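Local coordinates for orphan protein TM0875 (Thermotoga maritima, PDB 1O22) that is of unknown function but adopts a fold new at its determination, with a mixed beta sheet, two helices and a two-chain assembly, at residues D106-Y111 / K115-K120; E71-A76 / K124-Y129; K26-G31 / S53-R58; Y147-E150 / N155-E158. All blocks are in the same frame, centred on the assembly; numbering follows the deposited sequence. Where two conformers were deposited one is given.

Contact 1: residues D106-Y111 / K115-K120; sequences DYLDSY and KILSEK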
loop_
_atom_site.group_PDB
_atom_site.type_symbol
_atom_site.label_atom_id
_atom_site.label_comp_id
_atom_site.label_asym_id
_atom_site.label_seq_id
_atom_site.Cartn_x
_atom_site.Cartn_y
_atom_site.Cartn_z
ATOM N N ASP A 106 10.841 -7.836 3.557
ATOM C CA ASP A 106 11.312 -6.878 2.564
ATOM C C ASP A 106 12.654 -6.377 2.986
ATOM O O ASP A 106 12.816 -5.971 4.134
ATOM C CB ASP A 106 10.364 -5.692 2.481
ATOM C CG ASP A 106 9.170 -5.998 1.614
ATOM O OD1 ASP A 106 9.327 -5.938 0.377
ATOM O OD2 ASP A 106 8.058 -6.338 2.078
ATOM N N TYR A 107 13.605 -6.396 2.064
ATOM C CA TYR A 107 14.961 -5.890 2.313
ATOM C C TYR A 107 14.917 -4.391 2.054
ATOM O O TYR A 107 14.273 -3.963 1.131
ATOM C CB TYR A 107 15.959 -6.578 1.368
ATOM C CG TYR A 107 17.421 -6.268 1.665
ATOM C CD1 TYR A 107 17.926 -6.352 2.956
ATOM C CD2 TYR A 107 18.289 -5.895 0.658
ATOM C CE1 TYR A 107 19.264 -6.070 3.233
ATOM C CE2 TYR A 107 19.629 -5.608 0.926
ATOM C CZ TYR A 107 20.107 -5.706 2.208
ATOM O OH TYR A 107 21.429 -5.424 2.483
ATOM N N LEU A 108 15.491 -3.576 2.925
ATOM C CA LEU A 108 15.443 -2.136 2.701
ATOM C C LEU A 108 16.586 -1.744 1.769
ATOM O O LEU A 108 17.680 -2.265 1.909
ATOM C CB LEU A 108 15.556 -1.379 4.035
ATOM C CG LEU A 108 14.215 -1.293 4.788
ATOM C CD1 LEU A 108 13.843 -2.558 5.425
ATOM C CD2 LEU A 108 14.300 -0.169 5.806
ATOM N N ASP A 109 16.360 -0.815 0.846
ATOM C CA ASP A 109 17.474 -0.212 0.117
ATOM C C ASP A 109 18.288 0.758 1.001
ATOM O O ASP A 109 17.780 1.282 1.977
ATOM C CB ASP A 109 16.962 0.598 -1.069
ATOM C CG ASP A 109 16.378 -0.248 -2.178
ATOM O OD1 ASP A 109 16.674 -1.464 -2.273
ATOM O OD2 ASP A 109 15.624 0.266 -3.037
ATOM N N SER A 110 19.538 0.993 0.615
ATOM C CA SER A 110 20.461 1.903 1.280
ATOM C C SER A 110 20.735 3.094 0.382
ATOM O O SER A 110 20.999 2.901 -0.787
ATOM C CB SER A 110 21.792 1.220 1.524
ATOM O OG SER A 110 21.647 0.150 2.420
ATOM N N TYR A 111 20.634 4.314 0.900
ATOM C CA TYR A 111 21.067 5.506 0.137
ATOM C C TYR A 111 21.765 6.430 1.120
ATOM O O TYR A 111 21.115 7.037 1.946
ATOM C CB TYR A 111 19.886 6.201 -0.557
ATOM C CG TYR A 111 20.294 7.236 -1.585
ATOM C CD1 TYR A 111 20.829 6.845 -2.807
ATOM C CD2 TYR A 111 20.197 8.592 -1.323
ATOM C CE1 TYR A 111 21.240 7.781 -3.740
ATOM C CE2 TYR A 111 20.592 9.542 -2.262
ATOM C CZ TYR A 111 21.113 9.130 -3.471
ATOM O OH TYR A 111 21.523 10.062 -4.425
ATOM N N LYS A 115 17.964 4.212 5.158
ATOM C CA LYS A 115 17.317 2.973 4.715
ATOM C C LYS A 115 15.884 3.259 4.255
ATOM O O LYS A 115 15.154 3.998 4.857
ATOM C CB LYS A 115 17.302 1.932 5.820
ATOM C CG LYS A 115 18.625 1.533 6.292
ATOM C CD LYS A 115 19.563 1.011 5.184
ATOM C CE LYS A 115 19.506 -0.446 5.037
ATOM N NZ LYS A 115 20.282 -1.086 6.123
ATOM N N ILE A 116 15.497 2.626 3.175
ATOM C CA ILE A 116 14.278 2.978 2.461
ATOM C C ILE A 116 13.505 1.696 2.191
ATOM O O ILE A 116 14.033 0.748 1.592
ATOM C CB ILE A 116 14.619 3.664 1.120
ATOM C CG1 ILE A 116 15.423 4.942 1.353
ATOM C CG2 ILE A 116 13.357 3.889 0.300
ATOM C CD1 ILE A 116 16.476 5.111 0.394
ATOM N N LEU A 117 12.268 1.705 2.654
ATOM C CA LEU A 117 11.274 0.677 2.413
ATOM C C LEU A 117 10.261 1.228 1.410
ATOM O O LEU A 117 9.684 2.287 1.615
ATOM C CB LEU A 117 10.537 0.367 3.699
ATOM C CG LEU A 117 9.554 -0.803 3.708
ATOM C CD1 LEU A 117 10.201 -2.141 3.284
ATOM C CD2 LEU A 117 8.992 -0.893 5.119
ATOM N N SER A 118 10.070 0.514 0.319
ATOM C CA SER A 118 9.162 0.944 -0.709
ATOM C C SER A 118 8.024 -0.040 -0.898
ATOM O O SER A 118 8.246 -1.245 -1.074
ATOM C CB SER A 118 9.917 1.052 -2.030
ATOM O OG SER A 118 8.984 1.315 -3.053
ATOM N N GLU A 119 6.811 0.486 -0.924
ATOM C CA GLU A 119 5.657 -0.273 -1.362
ATOM C C GLU A 119 4.872 0.560 -2.376
ATOM O O GLU A 119 4.219 1.492 -2.000
ATOM C CB GLU A 119 4.811 -0.696 -0.138
ATOM C CG GLU A 119 4.482 0.419 0.858
ATOM C CD GLU A 119 5.419 0.485 2.071
ATOM O OE1 GLU A 119 6.038 1.576 2.313
ATOM O OE2 GLU A 119 5.517 -0.550 2.782
ATOM N N LYS A 120 4.934 0.194 -3.662
ATOM C CA LYS A 120 4.403 0.984 -4.791
ATOM C C LYS A 120 4.763 2.479 -4.735
ATOM O O LYS A 120 5.927 2.826 -4.980
ATOM C CB LYS A 120 2.891 0.766 -5.029
ATOM C CG LYS A 120 1.967 1.003 -3.869
ATOM C CD LYS A 120 1.743 -0.228 -3.023
ATOM C CE LYS A 120 0.874 0.100 -1.811
ATOM N NZ LYS A 120 1.414 1.262 -1.004
#

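Contact 2: residues E71-A76 / K124-Y129; sequences EVPSFA and KIYVPY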
loop_
_atom_site.group_PDB
_atom_site.type_symbol
_atom_site.label_atom_id
_atom_site.label_comp_id
_atom_site.label_asym_id
_atom_site.label_seq_id
_atom_site.Cartn_x
_atom_site.Cartn_y
_atom_site.Cartn_z
ATOM N N GLU A 71 20.360 0.762 16.044
ATOM C CA GLU A 71 20.655 0.406 14.643
ATOM C C GLU A 71 19.514 0.626 13.692
ATOM O O GLU A 71 18.354 0.452 14.072
ATOM C CB GLU A 71 21.017 -1.064 14.577
ATOM C CG GLU A 71 22.302 -1.388 15.283
ATOM C CD GLU A 71 22.651 -2.861 15.220
ATOM O OE1 GLU A 71 21.931 -3.666 15.836
ATOM O OE2 GLU A 71 23.670 -3.200 14.589
ATOM N N VAL A 72 19.847 1.025 12.467
ATOM C CA VAL A 72 18.872 1.110 11.381
ATOM C C VAL A 72 18.440 -0.301 10.985
ATOM O O VAL A 72 19.200 -1.238 11.110
ATOM C CB VAL A 72 19.433 1.859 10.084
ATOM C CG1 VAL A 72 19.775 3.315 10.393
ATOM C CG2 VAL A 72 20.630 1.103 9.431
ATOM N N PRO A 73 17.212 -0.433 10.544
ATOM C CA PRO A 73 16.707 -1.709 10.070
ATOM C C PRO A 73 17.329 -2.096 8.724
ATOM O O PRO A 73 17.660 -1.267 7.905
ATOM C CB PRO A 73 15.202 -1.435 9.912
ATOM C CG PRO A 73 15.070 0.020 9.727
ATOM C CD PRO A 73 16.219 0.655 10.425
ATOM N N SER A 74 17.536 -3.378 8.534
ATOM C CA SER A 74 17.800 -3.932 7.227
ATOM C C SER A 74 16.628 -4.658 6.609
ATOM O O SER A 74 16.597 -4.769 5.402
ATOM C CB SER A 74 18.985 -4.890 7.297
ATOM O OG SER A 74 20.150 -4.173 7.601
ATOM N N PHE A 75 15.720 -5.234 7.406
ATOM C CA PHE A 75 14.530 -5.923 6.844
ATOM C C PHE A 75 13.264 -5.489 7.564
ATOM O O PHE A 75 13.322 -5.142 8.715
ATOM C CB PHE A 75 14.623 -7.432 6.953
ATOM C CG PHE A 75 15.716 -8.004 6.194
ATOM C CD1 PHE A 75 15.527 -8.406 4.861
ATOM C CD2 PHE A 75 16.977 -8.125 6.788
ATOM C CE1 PHE A 75 16.581 -8.956 4.140
ATOM C CE2 PHE A 75 18.018 -8.656 6.076
ATOM C CZ PHE A 75 17.836 -9.074 4.753
ATOM N N ALA A 76 12.154 -5.432 6.826
ATOM C CA ALA A 76 10.834 -5.208 7.371
ATOM C C ALA A 76 10.117 -6.560 7.300
ATOM O O ALA A 76 10.152 -7.230 6.264
ATOM C CB ALA A 76 10.103 -4.167 6.561
ATOM N N LYS A 124 8.956 4.681 3.143
ATOM C CA LYS A 124 9.301 4.941 4.543
ATOM C C LYS A 124 10.814 4.974 4.601
ATOM O O LYS A 124 11.466 4.063 4.108
ATOM C CB LYS A 124 8.790 3.807 5.429
ATOM C CG LYS A 124 7.284 3.633 5.481
ATOM C CD LYS A 124 6.946 2.350 6.209
ATOM C CE LYS A 124 5.480 2.238 6.574
ATOM N NZ LYS A 124 5.198 0.834 7.032
ATOM N N ILE A 125 11.371 6.050 5.138
ATOM C CA ILE A 125 12.785 6.140 5.310
ATOM C C ILE A 125 13.149 6.184 6.762
ATOM O O ILE A 125 12.398 6.675 7.591
ATOM C CB ILE A 125 13.362 7.339 4.531
ATOM C CG1 ILE A 125 12.887 8.656 5.084
ATOM C CG2 ILE A 125 13.003 7.198 2.996
ATOM C CD1 ILE A 125 13.693 9.822 4.506
ATOM N N TYR A 126 14.294 5.595 7.052
ATOM C CA TYR A 126 14.797 5.429 8.406
ATOM C C TYR A 126 16.179 5.977 8.405
ATOM O O TYR A 126 16.992 5.630 7.535
ATOM C CB TYR A 126 14.833 3.951 8.782
ATOM C CG TYR A 126 13.489 3.333 8.694
ATOM C CD1 TYR A 126 12.639 3.311 9.792
ATOM C CD2 TYR A 126 13.046 2.771 7.491
ATOM C CE1 TYR A 126 11.365 2.752 9.679
ATOM C CE2 TYR A 126 11.843 2.226 7.382
ATOM C CZ TYR A 126 10.991 2.204 8.476
ATOM O OH TYR A 126 9.762 1.638 8.295
ATOM N N VAL A 127 16.440 6.893 9.325
ATOM C CA VAL A 127 17.738 7.505 9.412
ATOM C C VAL A 127 18.204 7.510 10.866
ATOM O O VAL A 127 17.408 7.659 11.794
ATOM C CB VAL A 127 17.734 8.931 8.868
ATOM C CG1 VAL A 127 17.685 8.933 7.342
ATOM C CG2 VAL A 127 16.565 9.747 9.453
ATOM N N PRO A 128 19.498 7.365 11.070
ATOM C CA PRO A 128 20.028 7.388 12.423
ATOM C C PRO A 128 20.071 8.790 12.984
ATOM O O PRO A 128 20.421 9.755 12.291
ATOM C CB PRO A 128 21.449 6.817 12.271
ATOM C CG PRO A 128 21.786 6.904 10.857
ATOM C CD PRO A 128 20.548 7.194 10.058
ATOM N N TYR A 129 19.717 8.901 14.250
ATOM C CA TYR A 129 19.737 10.180 14.924
ATOM C C TYR A 129 21.048 10.933 14.660
ATOM O O TYR A 129 21.063 12.128 14.287
ATOM C CB TYR A 129 19.576 9.981 16.431
ATOM C CG TYR A 129 19.841 11.247 17.262
ATOM C CD1 TYR A 129 19.045 12.394 17.094
ATOM C CD2 TYR A 129 20.887 11.304 18.185
ATOM C CE1 TYR A 129 19.280 13.566 17.822
ATOM C CE2 TYR A 129 21.130 12.476 18.942
ATOM C CZ TYR A 129 20.321 13.606 18.745
ATOM O OH TYR A 129 20.523 14.773 19.464
#

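Contact 3: residues K26-G31 / S53-R58; sequences KGKEFG and SELIGR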
loop_
_atom_site.group_PDB
_atom_site.type_symbol
_atom_site.label_atom_id
_atom_site.label_comp_id
_atom_site.label_asym_id
_atom_site.label_seq_id
_atom_site.Cartn_x
_atom_site.Cartn_y
_atom_site.Cartn_z
ATOM N N LYS A 26 9.900 19.100 -15.637
ATOM C CA LYS A 26 10.114 20.499 -16.020
ATOM C C LYS A 26 9.686 20.759 -17.454
ATOM O O LYS A 26 9.894 19.919 -18.351
ATOM C CB LYS A 26 11.566 20.897 -15.890
ATOM C CG LYS A 26 12.053 21.132 -14.513
ATOM C CD LYS A 26 13.559 21.364 -14.526
ATOM C CE LYS A 26 14.110 21.864 -13.186
ATOM N NZ LYS A 26 15.633 21.957 -13.179
ATOM N N GLY A 27 9.081 21.926 -17.642
ATOM C CA GLY A 27 8.627 22.371 -18.935
ATOM C C GLY A 27 7.245 21.916 -19.348
ATOM O O GLY A 27 6.617 22.575 -20.172
ATOM N N LYS A 28 6.757 20.815 -18.775
ATOM C CA LYS A 28 5.429 20.315 -19.116
ATOM C C LYS A 28 4.340 21.164 -18.460
ATOM O O LYS A 28 4.418 21.508 -17.272
ATOM C CB LYS A 28 5.280 18.846 -18.747
ATOM C CG LYS A 28 4.044 18.233 -19.404
ATOM C CD LYS A 28 4.075 16.741 -19.480
ATOM C CE LYS A 28 2.738 16.192 -19.963
ATOM N NZ LYS A 28 2.446 16.575 -21.362
ATOM N N GLU A 29 3.345 21.533 -19.252
ATOM C CA GLU A 29 2.227 22.305 -18.778
ATOM C C GLU A 29 1.079 21.344 -18.572
ATOM O O GLU A 29 0.811 20.481 -19.428
ATOM C CB GLU A 29 1.850 23.410 -19.763
ATOM C CG GLU A 29 2.820 24.604 -19.758
ATOM C CD GLU A 29 2.995 25.236 -18.373
ATOM O OE1 GLU A 29 1.968 25.434 -17.655
ATOM O OE2 GLU A 29 4.167 25.531 -18.000
ATOM N N PHE A 30 0.390 21.530 -17.449
ATOM C CA PHE A 30 -0.699 20.661 -17.048
ATOM C C PHE A 30 -2.055 21.332 -16.996
ATOM O O PHE A 30 -3.030 20.704 -16.618
ATOM C CB PHE A 30 -0.377 20.031 -15.705
ATOM C CG PHE A 30 0.810 19.137 -15.755
ATOM C CD1 PHE A 30 0.705 17.883 -16.317
ATOM C CD2 PHE A 30 2.041 19.569 -15.305
ATOM C CE1 PHE A 30 1.800 17.048 -16.398
ATOM C CE2 PHE A 30 3.127 18.729 -15.368
ATOM C CZ PHE A 30 2.995 17.463 -15.923
ATOM N N GLY A 31 -2.136 22.577 -17.439
ATOM C CA GLY A 31 -3.366 23.330 -17.336
ATOM C C GLY A 31 -4.489 22.742 -18.165
ATOM O O GLY A 31 -5.624 22.714 -17.700
ATOM N N SER A 53 4.021 8.385 -13.690
ATOM C CA SER A 53 4.804 8.200 -14.905
ATOM C C SER A 53 6.055 9.070 -14.818
ATOM O O SER A 53 6.264 9.810 -13.845
ATOM C CB SER A 53 3.983 8.604 -16.149
ATOM O OG SER A 53 3.747 10.013 -16.179
ATOM N N GLU A 54 6.855 9.032 -15.874
ATOM C CA GLU A 54 7.980 9.945 -15.993
ATOM C C GLU A 54 7.596 11.395 -16.122
ATOM O O GLU A 54 8.461 12.258 -15.931
ATOM C CB GLU A 54 9.032 9.485 -17.059
ATOM C CG GLU A 54 8.901 9.769 -18.522
ATOM C CD GLU A 54 10.096 9.128 -19.256
ATOM O OE1 GLU A 54 11.242 9.658 -19.154
ATOM O OE2 GLU A 54 9.902 8.054 -19.866
ATOM N N LEU A 55 6.335 11.690 -16.435
ATOM C CA LEU A 55 5.897 13.072 -16.610
ATOM C C LEU A 55 5.376 13.724 -15.347
ATOM O O LEU A 55 5.490 14.913 -15.196
ATOM C CB LEU A 55 4.824 13.183 -17.701
ATOM C CG LEU A 55 5.253 12.605 -19.043
ATOM C CD1 LEU A 55 4.074 12.637 -20.009
ATOM C CD2 LEU A 55 6.457 13.391 -19.605
ATOM N N ILE A 56 4.748 12.924 -14.489
ATOM C CA ILE A 56 3.984 13.409 -13.370
ATOM C C ILE A 56 3.698 12.221 -12.427
ATOM O O ILE A 56 3.531 11.082 -12.866
ATOM C CB ILE A 56 2.636 14.076 -13.856
ATOM C CG1 ILE A 56 1.906 14.700 -12.664
ATOM C CG2 ILE A 56 1.733 13.066 -14.614
ATOM C CD1 ILE A 56 0.886 15.789 -13.011
ATOM N N GLY A 57 3.603 12.514 -11.140
ATOM C CA GLY A 57 3.170 11.522 -10.196
ATOM C C GLY A 57 2.969 12.036 -8.799
ATOM O O GLY A 57 3.278 13.170 -8.473
ATOM N N ARG A 58 2.458 11.146 -7.965
ATOM C CA ARG A 58 2.245 11.408 -6.540
ATOM C C ARG A 58 2.793 10.252 -5.708
ATOM O O ARG A 58 2.514 9.073 -5.989
ATOM C CB ARG A 58 0.764 11.547 -6.252
ATOM C CG ARG A 58 0.425 11.849 -4.797
ATOM C CD ARG A 58 -1.048 12.199 -4.607
ATOM N NE ARG A 58 -1.879 11.040 -4.837
ATOM C CZ ARG A 58 -3.184 10.980 -4.587
ATOM N NH1 ARG A 58 -3.833 12.019 -4.066
ATOM N NH2 ARG A 58 -3.845 9.855 -4.844
#

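Contact 4: residues Y147-E150 / N155-E158; sequences YFFE and NPGE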
loop_
_atom_site.group_PDB
_atom_site.type_symbol
_atom_site.label_atom_id
_atom_site.label_comp_id
_atom_site.label_asym_id
_atom_site.label_seq_id
_atom_site.Cartn_x
_atom_site.Cartn_y
_atom_site.Cartn_z
ATOM N N TYR A 147 17.425 9.836 -4.643
ATOM C CA TYR A 147 17.242 8.398 -4.610
ATOM C C TYR A 147 16.073 7.946 -5.487
ATOM O O TYR A 147 16.216 6.993 -6.280
ATOM C CB TYR A 147 17.015 7.871 -3.170
ATOM C CG TYR A 147 16.436 6.483 -3.154
ATOM C CD1 TYR A 147 17.262 5.352 -3.316
ATOM C CD2 TYR A 147 15.072 6.279 -3.016
ATOM C CE1 TYR A 147 16.735 4.072 -3.327
ATOM C CE2 TYR A 147 14.537 5.009 -3.046
ATOM C CZ TYR A 147 15.367 3.905 -3.172
ATOM O OH TYR A 147 14.796 2.636 -3.177
ATOM N N PHE A 148 14.934 8.608 -5.332
ATOM C CA PHE A 148 13.714 8.250 -6.038
ATOM C C PHE A 148 13.875 8.349 -7.575
ATOM O O PHE A 148 13.632 7.401 -8.302
ATOM C CB PHE A 148 12.524 9.102 -5.541
ATOM C CG PHE A 148 11.250 8.896 -6.351
ATOM C CD1 PHE A 148 10.425 7.828 -6.117
ATOM C CD2 PHE A 148 10.938 9.766 -7.398
ATOM C CE1 PHE A 148 9.302 7.617 -6.894
ATOM C CE2 PHE A 148 9.801 9.587 -8.163
ATOM C CZ PHE A 148 8.991 8.501 -7.933
ATOM N N PHE A 149 14.322 9.491 -8.057
ATOM C CA PHE A 149 14.533 9.669 -9.494
ATOM C C PHE A 149 15.569 8.685 -10.021
ATOM O O PHE A 149 15.345 8.054 -11.031
ATOM C CB PHE A 149 14.910 11.129 -9.833
ATOM C CG PHE A 149 13.792 12.100 -9.607
ATOM C CD1 PHE A 149 12.530 11.840 -10.092
ATOM C CD2 PHE A 149 13.982 13.249 -8.849
ATOM C CE1 PHE A 149 11.499 12.717 -9.870
ATOM C CE2 PHE A 149 12.939 14.113 -8.632
ATOM C CZ PHE A 149 11.711 13.846 -9.138
ATOM N N GLU A 150 16.680 8.525 -9.318
ATOM C CA GLU A 150 17.703 7.586 -9.767
ATOM C C GLU A 150 17.185 6.131 -9.807
ATOM O O GLU A 150 17.503 5.381 -10.740
ATOM C CB GLU A 150 18.965 7.711 -8.929
ATOM C CG GLU A 150 19.686 9.037 -9.151
ATOM C CD GLU A 150 20.803 9.305 -8.142
ATOM O OE1 GLU A 150 21.071 8.426 -7.291
ATOM O OE2 GLU A 150 21.415 10.402 -8.201
ATOM N N ASN A 155 16.485 11.642 -14.696
ATOM C CA ASN A 155 17.399 12.705 -14.292
ATOM C C ASN A 155 16.711 13.692 -13.327
ATOM O O ASN A 155 15.765 14.391 -13.710
ATOM C CB ASN A 155 17.916 13.429 -15.541
ATOM C CG ASN A 155 19.049 14.436 -15.259
ATOM O OD1 ASN A 155 19.338 14.818 -14.114
ATOM N ND2 ASN A 155 19.685 14.884 -16.339
ATOM N N PRO A 156 17.193 13.768 -12.086
ATOM C CA PRO A 156 16.566 14.637 -11.078
ATOM C C PRO A 156 16.538 16.113 -11.459
ATOM O O PRO A 156 15.656 16.813 -11.004
ATOM C CB PRO A 156 17.410 14.398 -9.815
ATOM C CG PRO A 156 18.210 13.149 -10.061
ATOM C CD PRO A 156 18.342 13.011 -11.545
ATOM N N GLY A 157 17.484 16.574 -12.273
ATOM C CA GLY A 157 17.547 17.955 -12.714
ATOM C C GLY A 157 16.451 18.344 -13.701
ATOM O O GLY A 157 16.294 19.531 -14.005
ATOM N N GLU A 158 15.701 17.351 -14.195
ATOM C CA GLU A 158 14.595 17.565 -15.114
ATOM C C GLU A 158 13.227 17.610 -14.451
ATOM O O GLU A 158 12.224 17.625 -15.139
ATOM C CB GLU A 158 14.635 16.476 -16.218
ATOM C CG GLU A 158 15.851 16.643 -17.120
ATOM C CD GLU A 158 15.978 15.598 -18.223
ATOM O OE1 GLU A 158 15.151 14.679 -18.322
ATOM O OE2 GLU A 158 16.946 15.705 -19.009
#

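Contact 1: residues D106-Y111 / K115-K120
Asp-109 and Ile-116 exchange two backbone hydrogen bonds, the amide of each giving to the carbonyl of the other. Asp-109 N reaches Ile-116 O at 2.9 Å, and Ile-116 N lies at the same 2.9 Å from Asp-109 O. That Asp-109 O also receives a CA-H...O contact from Lys-115 CA at 3.3 Å. This is the antiparallel hydrogen-bonded pair near the end of a beta hairpin formed by strands 100-111 and 114-119, and Ser-110 with Lys-115 makes the non-hydrogen-bonded pair beside it. The short segments run antiparallel with a strong twist, 137° between their directions.

Apolar contacts continue on both faces. Leu-108 CD2 packs on Lys-115 CB at 3.7 Å, the two side chains crossing at about a right angle, and Leu-117 CD1 meets Asp-106 CB at 3.6 Å. On the face of Asp-109 and Ile-116, Ile-116 CD1 touches Tyr-111 CB at 3.7 Å.

Among polar side chains, Asp-109 OD2 is hydrogen-bonded to Tyr-147 OH of helix 137-152. Lys-115 bends at chi2, chi3 and chi4, bringing CE to 3.4 Å from Ser-110 OG and directing NZ to the carbonyl oxygen of Pro-73. With an alanine in place of Lys-115, Pro-73 O is likely to lose its ammonium donor, and Ser-110 OG the methylenes lying against it.

Contact 2: residues E71-A76 / K124-Y129
Pro-73 sets its CG over one face of the Tyr-126 ring, the two side chains crossing at about a right angle. From Tyr-126 CA the side chain points at the 71-76 segment, and CB already lies against the proline, 3.9 Å from Pro-73 CD. With CG anti to the carbonyl carbon (chi1 -59°), the ring swings in under Pro-73 CG, which comes to 3.8 Å from Tyr-126 CG. CD1 and CD2 straddle the same proline carbon, each at 4.1 Å, so the methylene sits toward the CB end of the ring. The geometry is that of a CH-pi contact, with Pro-73 CG 22° off the ring normal.

In the mixed sheet, strands 100-111 and 114-119 separate 75-81 from 122-128. The loop leading into strand 75-81 reaches past both to touch strand 122-128, and Leu-108 of strand 100-111 touches both Pro-73 and Tyr-126. Leu-80 of the second subunit also packs on Tyr-126.

Nearer the end of strand 122-128, Val-72 CG1 rests on Pro-128 CD at 4.0 Å and on Pro-128 CG at 4.1 Å. Leu-66 and Lys-115 also touch the Val-72 side chain.

Contact 3: residues K26-G31 / S53-R58
Phe-30 and Ile-56 approach from opposite directions, and the isoleucine tip ends over a face of the aromatic ring. Ile-56 CD1 stands 3.7 Å above the ring plane, displaced toward the rim, in a CH-pi contact 19° off the normal. Its nearest ring atom is Phe-30 CE1, at 3.7 Å. Having CG1 anti to the backbone N (chi1 -175°) carries the isoleucine methyl out to this position. At the ring edge, near its plane, Phe-30 CZ comes to 3.6 Å from the carbonyl oxygen Leu-55 O.

Lys-28 crosses Leu-55 at a slant. Its CE meets Leu-55 CD1 at 3.8 Å, while CD lies 4.0 Å from Leu-55 CB. The lysine chain is extended as far as chi4, where it bends, and NZ hydrogen-bonds to Thr-44 O of the second subunit.

Phe-30 is the N-cap residue of helix 31-44, and the packing joins the start of that helix to the turn leading into strand 56-66. Replacing the ring of Phe-30 by an alanine methyl is likely to leave Ile-56 CD1 without its aromatic face. The contact is held mainly by apolar packing, without hydrogen bonds between the segments, the lysine contributing methylenes here and its charged end to the subunit interface.

Contact 4: residues Y147-E150 / N155-E158
The backbones of Phe-149 and Pro-156 come within 5.6 Å between their CA atoms, where the chain leaves helix 137-152 and folds back in a short 3-10 segment, 156-158. That segment opens with an Asx turn: Asn-155 OD1 accepts a hydrogen bond from Gly-157 N. An overlapping 3-10 turn is closed by the backbone bond from Glu-158 N to Asn-155 O, at 3.0 Å, and leads into strand 159-165, an outermost strand of the sheet within this chain.

Phe-149 and Pro-156 carry the packing, their side chains sliding past each other in opposite directions. Phe-149 has its CG anti to the carbonyl carbon (chi1 -68°), which brings the ring alongside the proline, and the turn of the ring about chi2 (-48°) presents CD2. Phe-149 CD2 is 3.7 Å from Pro-156 CB, and it is equally near the backbone carbon Pro-156 CA. The contact is oblique to the ring. At the base of the side chain, Phe-149 CB lies 3.9 Å from Pro-156 CG, so the proline covers the aromatic residue from its CB to one ortho carbon. The Phe-149 ring also stacks with Tyr-159, which extends the apolar packing into the following strand.

Glu-150 adds a looser touch through its aliphatic part, and its OE1 takes a weak hydrogen bond with Tyr-111 OH. In the turn itself, Gly-157 N reaches Asn-155 OD1 at 3.1 Å with an N-H...O angle of 155°, the donor standing well out of the plane of the side-chain carbonyl.

Along the chain, contact 3 closes first; contact 1 is then nested inside the loop closed by contact 2, and contact 4 follows both. Contacts 1 and 2 have centres about 9 Å apart and meet in neighbouring strands of one mixed sheet. Contact 3 reaches the same sheet through strand 56-66, but its centre is about 31 Å from that of contact 2, beyond the chain's centre. Contact 4, about 17 Å from contact 1 and 14 Å from contact 3 between centres, touches both, so helix 137-152 and its following turn connect the two regions. Contacts 2 and 3 both touch the second subunit, placing two well-separated parts of the chain at the dimer interface.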